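Local coordinates for protein adenylyltransferase (Bartonella henselae str. Houston-1, PDB 5NH2), which transfers AMP from ATP to tyrosine or threonine residues of host target proteins through its Fic domain, as a secreted virulence factor, at residues Gly76-Ile81 / His151-Gly156. Numbering follows the deposited sequence.
Sequences GYLRHI and HPFREG. With MG (magnesium ion), chain C.
Arg79 takes hold of the 151-156 loop through both its main chain and its guanidinium. The backbone N of Arg79 donates to Pro152 O at 2.9 Å, while NE reaches His151 O at 3.0 Å and NH2 closes on the same His151 O at 3.2 Å. That oxygen lies in the guanidinium plane, at the edge carrying NE and NH2; NH2 itself stands well above the plane of the His151 carbonyl (52° out of it). With CG set between the backbone N and the carbonyl carbon (chi1 68°) and the chain extended from there to NE, the arginine runs past Pro152 O to the residue before it. NH1 bonds Met93 O and NH2 also bonds Ala106 O, which restrains the guanidinium from turning. A water bridges the two backbones, donating to Tyr77 O and accepting from Arg154 N.

The loop His151-Gly156, which joins helix 133-150 to helix 157-171, opens the HPFx(D/E)GN(G/K)R signature of Fic enzymes. Glu155 belongs to the ATP site, and its OE2 binds the magnesium ion at 2.4 Å.

Next to these bonds, Leu78 CD2 sits over one face of the Phe153 ring, 4.1 Å from its centroid, and touches Pro152 CB at 3.7 Å. Tyr77 O meets the edge of that ring at CD1, 3.5 Å away. Leu60 and Cys61 of helix 57-68 also pack on Phe153, and the ring of His64 stacks with it.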
loop_
_atom_site.group_PDB
_atom_site.type_symbol
_atom_site.label_atom_id
_atom_site.label_comp_id
_atom_site.label_asym_id
_atom_site.label_seq_id
_atom_site.Cartn_x
_atom_site.Cartn_y
_atom_site.Cartn_z
ATOM N N GLY A 76 -12.899 -9.256 -8.710
ATOM C CA GLY A 76 -14.055 -8.492 -8.263
ATOM C C GLY A 76 -15.131 -9.240 -7.485
ATOM O O GLY A 76 -16.145 -8.627 -7.144
ATOM N N TYR A 77 -14.982 -10.537 -7.208
ATOM C CA TYR A 77 -15.969 -11.248 -6.394
ATOM C C TYR A 77 -15.470 -11.435 -4.952
ATOM O O TYR A 77 -14.285 -11.709 -4.706
ATOM C CB TYR A 77 -16.343 -12.612 -7.006
ATOM C CG TYR A 77 -17.106 -12.562 -8.352
ATOM C CD1 TYR A 77 -16.481 -12.099 -9.513
ATOM C CD2 TYR A 77 -18.421 -13.040 -8.469
ATOM C CE1 TYR A 77 -17.150 -12.078 -10.740
ATOM C CE2 TYR A 77 -19.079 -13.023 -9.683
ATOM C CZ TYR A 77 -18.435 -12.533 -10.816
ATOM O OH TYR A 77 -19.081 -12.511 -12.036
ATOM N N LEU A 78 -16.390 -11.227 -4.010
ATOM C CA LEU A 78 -16.164 -11.334 -2.579
ATOM C C LEU A 78 -16.167 -12.797 -2.167
ATOM O O LEU A 78 -16.864 -13.626 -2.759
ATOM C CB LEU A 78 -17.257 -10.572 -1.816
ATOM C CG LEU A 78 -17.261 -9.072 -2.166
ATOM C CD1 LEU A 78 -18.510 -8.390 -1.616
ATOM C CD2 LEU A 78 -16.016 -8.308 -1.752
ATOM N N ARG A 79 -15.430 -13.109 -1.097
ATOM C CA ARG A 79 -15.127 -14.514 -0.829
ATOM C C ARG A 79 -16.261 -15.274 -0.128
ATOM O O ARG A 79 -16.228 -16.517 -0.074
ATOM C CB ARG A 79 -13.843 -14.615 -0.009
ATOM C CG ARG A 79 -13.976 -14.082 1.368
ATOM C CD ARG A 79 -12.704 -14.334 2.210
ATOM N NE ARG A 79 -12.546 -13.356 3.276
ATOM C CZ ARG A 79 -12.974 -13.500 4.533
ATOM N NH1 ARG A 79 -13.594 -14.622 4.932
ATOM N NH2 ARG A 79 -12.766 -12.519 5.399
ATOM N N HIS A 80 -17.245 -14.586 0.421
ATOM C CA HIS A 80 -18.360 -15.312 1.026
ATOM C C HIS A 80 -19.504 -15.564 0.043
ATOM O O HIS A 80 -20.521 -16.125 0.452
ATOM C CB HIS A 80 -18.880 -14.566 2.263
ATOM C CG HIS A 80 -19.549 -13.268 1.949
ATOM N ND1 HIS A 80 -18.885 -12.224 1.339
ATOM C CD2 HIS A 80 -20.820 -12.847 2.148
ATOM C CE1 HIS A 80 -19.720 -11.208 1.182
ATOM N NE2 HIS A 80 -20.897 -11.559 1.670
ATOM N N ILE A 81 -19.353 -15.178 -1.216
ATOM C CA ILE A 81 -20.346 -15.424 -2.262
ATOM C C ILE A 81 -19.858 -16.592 -3.086
ATOM O O ILE A 81 -18.724 -16.546 -3.587
ATOM C CB ILE A 81 -20.546 -14.194 -3.151
ATOM C CG1 ILE A 81 -20.578 -12.959 -2.277
ATOM C CG2 ILE A 81 -21.805 -14.356 -4.038
ATOM C CD1 ILE A 81 -21.608 -13.047 -1.232
ATOM N N HIS A 151 -11.455 -7.839 5.039
ATOM C CA HIS A 151 -10.500 -8.603 4.228
ATOM C C HIS A 151 -11.332 -9.421 3.248
ATOM O O HIS A 151 -11.300 -10.658 3.260
ATOM C CB HIS A 151 -9.631 -9.468 5.165
ATOM C CG HIS A 151 -8.450 -10.113 4.514
ATOM N ND1 HIS A 151 -7.241 -9.467 4.347
ATOM C CD2 HIS A 151 -8.278 -11.370 4.029
ATOM C CE1 HIS A 151 -6.383 -10.292 3.758
ATOM N NE2 HIS A 151 -6.994 -11.446 3.533
ATOM N N PRO A 152 -12.217 -8.753 2.515
ATOM C CA PRO A 152 -13.333 -9.463 1.878
ATOM C C PRO A 152 -12.972 -10.283 0.652
ATOM O O PRO A 152 -13.887 -10.954 0.143
ATOM C CB PRO A 152 -14.322 -8.334 1.496
ATOM C CG PRO A 152 -13.443 -7.134 1.216
ATOM C CD PRO A 152 -12.217 -7.298 2.206
ATOM N N PHE A 153 -11.758 -10.166 0.076
ATOM C CA PHE A 153 -11.416 -10.916 -1.135
ATOM C C PHE A 153 -10.601 -12.163 -0.804
ATOM O O PHE A 153 -9.959 -12.252 0.241
ATOM C CB PHE A 153 -10.651 -10.067 -2.175
ATOM C CG PHE A 153 -11.411 -8.856 -2.626
ATOM C CD1 PHE A 153 -12.363 -8.961 -3.623
ATOM C CD2 PHE A 153 -11.203 -7.618 -2.012
ATOM C CE1 PHE A 153 -13.093 -7.858 -4.027
ATOM C CE2 PHE A 153 -11.942 -6.501 -2.400
ATOM C CZ PHE A 153 -12.888 -6.608 -3.410
ATOM N N ARG A 154 -10.710 -13.163 -1.687
ATOM C CA ARG A 154 -9.897 -14.370 -1.572
ATOM C C ARG A 154 -8.400 -14.062 -1.611
ATOM O O ARG A 154 -7.617 -14.689 -0.879
ATOM C CB ARG A 154 -10.276 -15.356 -2.679
ATOM C CG ARG A 154 -9.367 -16.546 -2.725
ATOM C CD ARG A 154 -9.379 -17.268 -1.397
ATOM N NE ARG A 154 -8.594 -18.500 -1.415
ATOM C CZ ARG A 154 -7.311 -18.564 -1.074
ATOM N NH1 ARG A 154 -6.666 -17.465 -0.704
ATOM N NH2 ARG A 154 -6.666 -19.727 -1.102
ATOM N N GLU A 155 -7.978 -13.134 -2.488
ATOM C CA GLU A 155 -6.596 -12.660 -2.576
ATOM C C GLU A 155 -6.574 -11.247 -3.199
ATOM O O GLU A 155 -7.509 -10.852 -3.911
ATOM C CB GLU A 155 -5.751 -13.657 -3.378
ATOM C CG GLU A 155 -4.283 -13.267 -3.581
ATOM C CD GLU A 155 -3.385 -13.622 -2.407
ATOM O OE1 GLU A 155 -3.378 -14.811 -2.007
ATOM O OE2 GLU A 155 -2.684 -12.707 -1.900
ATOM N N GLY A 156 -5.498 -10.483 -2.908
ATOM C CA GLY A 156 -5.380 -9.102 -3.330
ATOM C C GLY A 156 -6.050 -8.041 -2.442
ATOM O O GLY A 156 -6.388 -6.945 -2.941
HETATM MG MG MG C . -2.127 -10.346 -1.796
HETATM O O HOH W 1 -12.836 -13.475 -3.515
#